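Local structure of amidohydrolase (Xanthomonas campestris pv. campestris, 4DZH) at residues P83-R88 with T121-A126; T267-A272 with F298-A303; T196-H201 with L221-H226. The protein probably deaminates adenosine-type compounds such as 5'-methylthioadenosine, as a zinc-binding enzyme of the ATZ/TRZ amidohydrolase family. One frame throughout, in Å; residues are numbered along the deposited sequence. Where two conformers were deposited one is given.

Contact 1 of 3, residues P83-R88 with T121-A126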
loop_
_atom_site.group_PDB
_atom_site.type_symbol
_atom_site.label_atom_id
_atom_site.label_comp_id
_atom_site.label_asym_id
_atom_site.label_seq_id
_atom_site.Cartn_x
_atom_site.Cartn_y
_atom_site.Cartn_z
ATOM N N PRO A 83 13.252 -9.247 -13.911
ATOM C CA PRO A 83 12.754 -9.278 -15.295
ATOM C C PRO A 83 11.233 -9.450 -15.359
ATOM O O PRO A 83 10.628 -9.141 -16.373
ATOM C CB PRO A 83 13.464 -10.498 -15.898
ATOM C CG PRO A 83 14.771 -10.537 -15.156
ATOM C CD PRO A 83 14.374 -10.180 -13.710
ATOM N N MET A 84 10.614 -9.959 -14.290
ATOM C CA MET A 84 9.167 -10.098 -14.286
ATOM C C MET A 84 8.410 -8.750 -14.221
ATOM O O MET A 84 7.186 -8.747 -14.269
ATOM C CB MET A 84 8.713 -11.090 -13.194
ATOM C CG MET A 84 9.485 -12.396 -13.254
ATOM S SD MET A 84 8.940 -13.679 -12.109
ATOM C CE MET A 84 7.434 -14.239 -12.884
ATOM N N THR A 85 9.106 -7.603 -14.162
ATOM C CA THR A 85 8.419 -6.336 -14.366
ATOM C C THR A 85 7.728 -6.372 -15.730
ATOM O O THR A 85 6.649 -5.832 -15.894
ATOM C CB THR A 85 9.341 -5.133 -14.434
ATOM O OG1 THR A 85 10.369 -5.412 -15.391
ATOM C CG2 THR A 85 9.937 -4.837 -13.119
ATOM N N LEU A 86 8.345 -7.042 -16.707
ATOM C CA LEU A 86 7.700 -7.197 -18.025
ATOM C C LEU A 86 6.437 -8.075 -18.009
ATOM O O LEU A 86 5.672 -8.076 -18.963
ATOM C CB LEU A 86 8.738 -7.700 -19.073
ATOM C CG LEU A 86 9.853 -6.675 -19.330
ATOM C CD1 LEU A 86 10.867 -7.312 -20.258
ATOM C CD2 LEU A 86 9.327 -5.363 -19.913
ATOM N N LEU A 87 6.184 -8.789 -16.907
ATOM C CA LEU A 87 4.988 -9.621 -16.791
ATOM C C LEU A 87 3.968 -8.981 -15.791
ATOM O O LEU A 87 3.109 -9.670 -15.229
ATOM C CB LEU A 87 5.345 -11.040 -16.342
ATOM C CG LEU A 87 6.305 -11.813 -17.264
ATOM C CD1 LEU A 87 6.273 -13.303 -16.947
ATOM C CD2 LEU A 87 5.916 -11.575 -18.690
ATOM N N ARG A 88 4.079 -7.670 -15.590
ATOM C CA ARG A 88 3.236 -6.991 -14.614
ATOM C C ARG A 88 1.761 -7.220 -14.861
ATOM O O ARG A 88 1.262 -6.796 -15.893
ATOM C CB ARG A 88 3.554 -5.495 -14.654
ATOM C CG ARG A 88 2.970 -4.717 -13.460
ATOM C CD ARG A 88 3.208 -3.230 -13.562
ATOM N NE ARG A 88 4.544 -2.759 -13.962
ATOM C CZ ARG A 88 5.562 -2.512 -13.141
ATOM N NH1 ARG A 88 5.494 -2.773 -11.827
ATOM N NH2 ARG A 88 6.672 -1.977 -13.642
ATOM N N THR A 121 15.134 -6.122 -16.211
ATOM C CA THR A 121 15.973 -5.644 -15.117
ATOM C C THR A 121 16.131 -4.137 -15.162
ATOM O O THR A 121 16.078 -3.436 -14.123
ATOM C CB THR A 121 17.350 -6.328 -15.176
ATOM O OG1 THR A 121 17.159 -7.752 -15.060
ATOM C CG2 THR A 121 18.202 -5.864 -14.030
ATOM N N THR A 122 16.329 -3.606 -16.381
ATOM C CA THR A 122 16.490 -2.186 -16.549
ATOM C C THR A 122 15.217 -1.420 -16.169
ATOM O O THR A 122 15.278 -0.393 -15.470
ATOM C CB THR A 122 16.891 -1.872 -18.005
ATOM O OG1 THR A 122 18.099 -2.549 -18.304
ATOM C CG2 THR A 122 17.061 -0.390 -18.190
ATOM N N LEU A 123 14.058 -1.920 -16.623
ATOM C CA LEU A 123 12.781 -1.392 -16.184
ATOM C C LEU A 123 12.666 -1.379 -14.629
ATOM O O LEU A 123 12.301 -0.360 -14.034
ATOM C CB LEU A 123 11.653 -2.223 -16.806
ATOM C CG LEU A 123 10.236 -1.745 -16.470
ATOM C CD1 LEU A 123 10.066 -0.251 -16.789
ATOM C CD2 LEU A 123 9.275 -2.597 -17.223
ATOM N N ALA A 124 13.059 -2.489 -14.004
ATOM C CA ALA A 124 13.018 -2.570 -12.551
ATOM C C ALA A 124 13.926 -1.545 -11.869
ATOM O O ALA A 124 13.537 -0.916 -10.860
ATOM C CB ALA A 124 13.373 -3.980 -12.086
ATOM N N ILE A 125 15.122 -1.336 -12.439
ATOM C CA ILE A 125 16.053 -0.380 -11.858
ATOM C C ILE A 125 15.422 1.029 -11.834
ATOM O O ILE A 125 15.450 1.727 -10.817
ATOM C CB ILE A 125 17.378 -0.385 -12.629
ATOM C CG1 ILE A 125 18.150 -1.674 -12.367
ATOM C CG2 ILE A 125 18.187 0.894 -12.284
ATOM C CD1 ILE A 125 19.342 -1.851 -13.321
ATOM N N ALA A 126 14.758 1.424 -12.925
ATOM C CA ALA A 126 14.054 2.712 -12.928
ATOM C C ALA A 126 12.958 2.759 -11.833
ATOM O O ALA A 126 12.832 3.750 -11.101
ATOM C CB ALA A 126 13.473 2.971 -14.328
#
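T85 and L123 run alongside each other in opposite senses where the 3-10 stretch that passes through 83-86, following strand 69-80 of the TIM-barrel amidohydrolase fold, lies against helix 114-130. The two branches of T85 meet different residues of the helix. Set by chi1 of 51° between its own backbone N and carbonyl carbon, T85 OG1 comes 3.5 Å from L123 CD2 and can share its proton between the carbonyls of G120, its main partner, and N82. T85 CG2 instead rests on A124 CB at 3.7 Å, where a one-carbon side chain lets the turn come close. Threonine suits this place because one branch meets carbonyls and the other meets carbon. L123 reaches across with CG anti to its backbone N (chi1 -178°), and its CD2 also meets L86 CD2 at 3.9 Å. Earlier in the stretch P83 flanks T121, P83 CG lying 3.7 Å from T121 OG1, a hydroxyl already bonded to V117 O one turn back. R88 NH2 salt-bridges E127, NE donates to Q392 O of the second subunit and NH1 bonds N322 O, which fixes the guanidinium's rotation. It stands oblique to L123, with R88 NH2 4.5 Å from L123 CD2.

Contact 2 of 3, residues T267-A272 with F298-A303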
loop_
_atom_site.group_PDB
_atom_site.type_symbol
_atom_site.label_atom_id
_atom_site.label_comp_id
_atom_site.label_asym_id
_atom_site.label_seq_id
_atom_site.Cartn_x
_atom_site.Cartn_y
_atom_site.Cartn_z
ATOM N N THR A 267 6.342 -18.825 5.415
ATOM C CA THR A 267 4.972 -18.654 5.925
ATOM C C THR A 267 4.519 -19.797 6.812
ATOM O O THR A 267 3.701 -19.618 7.717
ATOM C CB THR A 267 3.908 -18.525 4.817
ATOM O OG1 THR A 267 3.868 -19.710 4.042
ATOM C CG2 THR A 267 4.200 -17.314 3.877
ATOM N N GLN A 268 5.028 -20.982 6.519
ATOM C CA GLN A 268 4.653 -22.182 7.262
ATOM C C GLN A 268 5.771 -22.497 8.278
ATOM O O GLN A 268 6.764 -23.124 7.887
ATOM C CB GLN A 268 4.548 -23.346 6.289
ATOM C CG GLN A 268 3.636 -23.153 5.073
ATOM C CD GLN A 268 2.210 -22.836 5.445
ATOM O OE1 GLN A 268 1.508 -23.664 6.030
ATOM N NE2 GLN A 268 1.765 -21.643 5.112
ATOM N N LEU A 269 5.636 -22.089 9.552
ATOM C CA LEU A 269 6.753 -22.193 10.549
ATOM C C LEU A 269 6.425 -22.629 12.018
ATOM O O LEU A 269 5.403 -22.224 12.544
ATOM C CB LEU A 269 7.512 -20.874 10.691
ATOM C CG LEU A 269 8.555 -20.313 9.722
ATOM C CD1 LEU A 269 9.276 -19.099 10.338
ATOM C CD2 LEU A 269 9.586 -21.364 9.268
ATOM N N THR A 270 7.342 -23.358 12.675
ATOM C CA THR A 270 7.246 -23.632 14.127
ATOM C C THR A 270 8.202 -22.810 14.998
ATOM O O THR A 270 9.149 -22.183 14.475
ATOM C CB THR A 270 7.740 -25.084 14.441
ATOM O OG1 THR A 270 9.173 -25.154 14.230
ATOM C CG2 THR A 270 7.045 -26.125 13.573
ATOM N N GLU A 271 8.044 -22.909 16.332
ATOM C CA GLU A 271 8.945 -22.192 17.261
ATOM C C GLU A 271 10.371 -22.726 17.241
ATOM O O GLU A 271 11.341 -21.950 17.150
ATOM C CB GLU A 271 8.408 -22.120 18.722
ATOM C CG GLU A 271 7.553 -20.864 19.104
ATOM C CD GLU A 271 8.324 -19.494 19.245
ATOM O OE1 GLU A 271 9.331 -19.352 20.015
ATOM O OE2 GLU A 271 7.859 -18.516 18.605
ATOM N N ALA A 272 10.492 -24.054 17.332
ATOM C CA ALA A 272 11.746 -24.759 17.098
ATOM C C ALA A 272 12.489 -24.151 15.922
ATOM O O ALA A 272 13.677 -23.790 16.014
ATOM C CB ALA A 272 11.446 -26.228 16.812
ATOM N N PHE A 298 0.969 -16.743 6.289
ATOM C CA PHE A 298 1.249 -15.661 7.247
ATOM C C PHE A 298 2.552 -15.895 7.990
ATOM O O PHE A 298 2.598 -16.546 9.048
ATOM C CB PHE A 298 0.087 -15.525 8.252
ATOM C CG PHE A 298 -1.234 -15.219 7.601
ATOM C CD1 PHE A 298 -1.571 -13.904 7.287
ATOM C CD2 PHE A 298 -2.131 -16.242 7.273
ATOM C CE1 PHE A 298 -2.780 -13.603 6.673
ATOM C CE2 PHE A 298 -3.339 -15.952 6.659
ATOM C CZ PHE A 298 -3.672 -14.627 6.348
ATOM N N CYS A 299 3.629 -15.413 7.403
ATOM C CA CYS A 299 4.915 -15.393 8.063
ATOM C C CYS A 299 4.820 -14.722 9.415
ATOM O O CYS A 299 4.240 -13.618 9.546
ATOM C CB CYS A 299 5.949 -14.682 7.178
ATOM S SG CYS A 299 7.539 -14.529 7.832
ATOM N N PRO A 300 5.360 -15.386 10.447
ATOM C CA PRO A 300 5.291 -14.855 11.827
ATOM C C PRO A 300 6.394 -13.858 12.055
ATOM O O PRO A 300 7.363 -14.086 12.799
ATOM C CB PRO A 300 5.485 -16.100 12.701
ATOM C CG PRO A 300 6.200 -17.075 11.823
ATOM C CD PRO A 300 5.862 -16.766 10.382
ATOM N N ALA A 301 6.269 -12.713 11.361
ATOM C CA ALA A 301 7.346 -11.748 11.384
ATOM C C ALA A 301 7.656 -11.216 12.766
ATOM O O ALA A 301 8.826 -11.001 13.101
ATOM C CB ALA A 301 7.051 -10.597 10.404
ATOM N N CYS A 302 6.625 -10.969 13.572
ATOM C CA CYS A 302 6.868 -10.483 14.915
ATOM C C CYS A 302 7.602 -11.561 15.736
ATOM O O CYS A 302 8.549 -11.264 16.464
ATOM C CB CYS A 302 5.565 -10.117 15.605
ATOM S SG CYS A 302 5.831 -9.570 17.298
ATOM N N ALA A 303 7.173 -12.807 15.583
ATOM C CA ALA A 303 7.824 -13.887 16.344
ATOM C C ALA A 303 9.308 -13.993 15.994
ATOM O O ALA A 303 10.164 -14.160 16.888
ATOM C CB ALA A 303 7.114 -15.216 16.126
HETATM O O HOH W 1 0.513 -19.280 7.306
#
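T267 lies against F298 and C299 where two loops of the TIM-barrel fold meet, T267 CA coming 3.8 Å from C299 N. Each segment is a loop running into the first turn of a helix: 267-272 leads from strand 261-265 into helix 271-280, and 298-303 turns into helix 301-306.

The T267 side chain is set by chi1 of 62°, which places OG1 between its own backbone N and carbonyl carbon and CG2 beside the backbone N, so that T267 CG2 comes to 4.0 Å from C299 N. The main partner of OG1 is the carbonyl of E231, a residue seen to bind zinc in this protein although not in this chain; H230 O and S296 O bond to it as well. Q268 adds a nearly straight bond, NE2 to T267 OG1, of 3.1 Å (167°), with the hydroxyl lying in the amide plane. A small hydroxyl residue suits such a buried site, since OG1 can both give and accept. Nearby T267 O and F298 O come within 3.5 Å, two acceptors that cannot bond each other; water 1 donates to T267 O at 3.2 Å and accepts from F298 N at 2.8 Å.

Farther along, L269 holds CG anti to its carbonyl carbon (chi1 -78°) and stands roughly perpendicular to the P300 side chain, L269 CD1 touching P300 CG at 4.0 Å. P300 is the centre of an inverse gamma turn and occupies the N-cap position of helix 301-306, a bend that suits its fixed phi; its apolar ring gives the leucine something to lean on. The F298 ring turns the other way, packing on L292, L336 and V340 and on A339 of the second subunit. At the solvent-facing end the E271 chain folds at chi2, its OE1 bonding to H275, and E271 OE2 lies 4.2 Å from A303 CB.

Contact 3 of 3, residues T196-H201 with L221-H226. With ZN (zinc ion), chain H.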
loop_
_atom_site.group_PDB
_atom_site.type_symbol
_atom_site.label_atom_id
_atom_site.label_comp_id
_atom_site.label_asym_id
_atom_site.label_seq_id
_atom_site.Cartn_x
_atom_site.Cartn_y
_atom_site.Cartn_z
ATOM N N THR A 196 27.825 -12.048 -5.453
ATOM C CA THR A 196 27.115 -13.178 -6.020
ATOM C C THR A 196 26.688 -14.177 -4.958
ATOM O O THR A 196 27.316 -14.283 -3.900
ATOM C CB THR A 196 27.951 -13.903 -7.085
ATOM O OG1 THR A 196 29.133 -14.477 -6.495
ATOM C CG2 THR A 196 28.346 -12.924 -8.217
ATOM N N ALA A 197 25.609 -14.901 -5.253
ATOM C CA ALA A 197 25.085 -15.903 -4.305
ATOM C C ALA A 197 24.626 -17.114 -5.093
ATOM O O ALA A 197 24.426 -17.021 -6.302
ATOM C CB ALA A 197 23.865 -15.320 -3.555
ATOM N N PHE A 198 24.505 -18.264 -4.424
ATOM C CA PHE A 198 23.792 -19.372 -5.016
ATOM C C PHE A 198 22.312 -19.186 -4.776
ATOM O O PHE A 198 21.904 -18.773 -3.689
ATOM C CB PHE A 198 24.248 -20.672 -4.394
ATOM C CG PHE A 198 25.554 -21.185 -4.969
ATOM C CD1 PHE A 198 25.571 -21.856 -6.198
ATOM C CD2 PHE A 198 26.762 -20.973 -4.303
ATOM C CE1 PHE A 198 26.771 -22.317 -6.738
ATOM C CE2 PHE A 198 27.964 -21.430 -4.835
ATOM C CZ PHE A 198 27.982 -22.109 -6.045
ATOM N N ALA A 199 21.505 -19.513 -5.780
ATOM C CA ALA A 199 20.062 -19.428 -5.662
ATOM C C ALA A 199 19.398 -20.750 -6.049
ATOM O O ALA A 199 18.721 -20.836 -7.088
ATOM C CB ALA A 199 19.514 -18.277 -6.519
ATOM N N PRO A 200 19.562 -21.778 -5.215
ATOM C CA PRO A 200 18.730 -22.951 -5.497
ATOM C C PRO A 200 17.242 -22.556 -5.442
ATOM O O PRO A 200 16.809 -21.757 -4.589
ATOM C CB PRO A 200 19.103 -23.911 -4.370
ATOM C CG PRO A 200 19.511 -23.010 -3.207
ATOM C CD PRO A 200 20.254 -21.857 -3.926
ATOM N N HIS A 201 16.463 -23.053 -6.392
ATOM C CA HIS A 201 15.129 -22.503 -6.584
ATOM C C HIS A 201 14.183 -22.737 -5.391
ATOM O O HIS A 201 13.619 -21.783 -4.832
ATOM C CB HIS A 201 14.500 -22.976 -7.895
ATOM C CG HIS A 201 13.058 -22.607 -8.014
ATOM N ND1 HIS A 201 12.029 -23.512 -7.830
ATOM C CD2 HIS A 201 12.470 -21.405 -8.228
ATOM C CE1 HIS A 201 10.870 -22.884 -7.943
ATOM N NE2 HIS A 201 11.112 -21.607 -8.198
ATOM N N LEU A 221 33.599 -20.934 -2.099
ATOM C CA LEU A 221 33.710 -19.669 -2.831
ATOM C C LEU A 221 33.249 -18.494 -1.989
ATOM O O LEU A 221 33.287 -17.337 -2.446
ATOM C CB LEU A 221 32.889 -19.711 -4.118
ATOM C CG LEU A 221 33.171 -20.887 -5.040
ATOM C CD1 LEU A 221 32.109 -20.957 -6.121
ATOM C CD2 LEU A 221 34.587 -20.788 -5.658
ATOM N N ASP A 222 32.802 -18.783 -0.768
ATOM C CA ASP A 222 32.337 -17.751 0.161
ATOM C C ASP A 222 31.150 -16.941 -0.409
ATOM O O ASP A 222 31.253 -15.722 -0.684
ATOM C CB ASP A 222 33.490 -16.831 0.576
ATOM C CG ASP A 222 33.108 -15.894 1.712
ATOM O OD1 ASP A 222 32.240 -16.280 2.529
ATOM O OD2 ASP A 222 33.683 -14.779 1.785
ATOM N N MET A 223 30.038 -17.661 -0.599
ATOM C CA MET A 223 28.802 -17.092 -1.147
ATOM C C MET A 223 27.582 -17.395 -0.242
ATOM O O MET A 223 27.479 -18.449 0.373
ATOM C CB MET A 223 28.555 -17.611 -2.581
ATOM C CG MET A 223 29.527 -17.127 -3.653
ATOM S SD MET A 223 29.518 -18.281 -5.039
ATOM C CE MET A 223 27.950 -17.785 -5.780
ATOM N N PRO A 224 26.622 -16.463 -0.157
ATOM C CA PRO A 224 25.359 -16.782 0.518
ATOM C C PRO A 224 24.509 -17.767 -0.297
ATOM O O PRO A 224 24.831 -18.002 -1.473
ATOM C CB PRO A 224 24.658 -15.414 0.585
ATOM C CG PRO A 224 25.757 -14.421 0.460
ATOM C CD PRO A 224 26.731 -15.032 -0.480
ATOM N N VAL A 225 23.482 -18.347 0.329
ATOM C CA VAL A 225 22.547 -19.265 -0.324
ATOM C C VAL A 225 21.139 -18.664 -0.242
ATOM O O VAL A 225 20.604 -18.519 0.828
ATOM C CB VAL A 225 22.599 -20.661 0.365
ATOM C CG1 VAL A 225 21.600 -21.602 -0.260
ATOM C CG2 VAL A 225 24.022 -21.226 0.289
ATOM N N HIS A 226 20.539 -18.324 -1.390
ATOM C CA HIS A 226 19.249 -17.600 -1.450
ATOM C C HIS A 226 18.144 -18.580 -1.864
ATOM O O HIS A 226 18.114 -18.998 -3.025
ATOM C CB HIS A 226 19.415 -16.528 -2.537
ATOM C CG HIS A 226 18.223 -15.634 -2.754
ATOM N ND1 HIS A 226 18.257 -14.580 -3.662
ATOM C CD2 HIS A 226 16.972 -15.633 -2.237
ATOM C CE1 HIS A 226 17.088 -13.968 -3.667
ATOM N NE2 HIS A 226 16.285 -14.585 -2.813
HETATM ZN ZN ZN H . 34.512 -15.839 -3.451
HETATM O O HOH W 2 32.979 -14.564 -2.626
HETATM O O HOH W 3 35.286 -13.892 -3.698
HETATM O O HOH W 4 36.379 -17.009 -3.193
#
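F198 O is gripped twice from the neighbouring strand: H226 N donates an almost straight bond of 2.7 Å (171°), arriving nearly along the carbonyl direction, and V225 CA adds a C-H...O contact to the same oxygen at 3.5 Å. With F198 N donating to P224 O at 3.0 Å, this is the parallel bridge of F198 with V225, the pairing made by a beta-alpha-beta crossover of the TIM barrel in which helix 208-221 connects strands 194-200 and 225-229. Proline suits position 224, where its carbonyl serves as acceptor and no N-H is needed. M223, just before it, crosses the F198 side chain at about a right angle. Its chain bends at chi3 (76°) and lays CE over one ring face, a CH-pi contact 4.0 Å from the ring centroid, while M223 SD lies oblique to the ring, 3.5 Å from F198 CE2. The flexible thioether can thus fill a buried corner and also reach T196. H226 is a second-shell residue: its NE2 bonds to ND1 of the zinc ligand H79. At the far end D222 closes helix 208-221 with a Schellman motif; beside it a second zinc ion, also held by H185 and three waters, is bound by L221 O at 2.2 Å.

Overall arrangement
All three contacts belong to the TIM-barrel part of the chain, and none touches another. Along the sequence contact 1 closes first, contact 3 follows and contact 2 comes last. Contacts 1 and 3 come within about 9 Å at their nearest atoms; between centres they are about 22 Å apart, contacts 2 and 3 about 23 Å, and contacts 1 and 2 about 30 Å. Contact 3 joins neighbouring strands, whereas contact 2 joins the loops leading into helices 271-280 and 301-306. Contact 1 sets on helix 114-130 the loop directly after zinc ligands H79, on strand 69-80, and H81, just beyond it; contact 3 reaches that site through H226, bonded to H79. Contacts 1 and 2 also meet the second subunit.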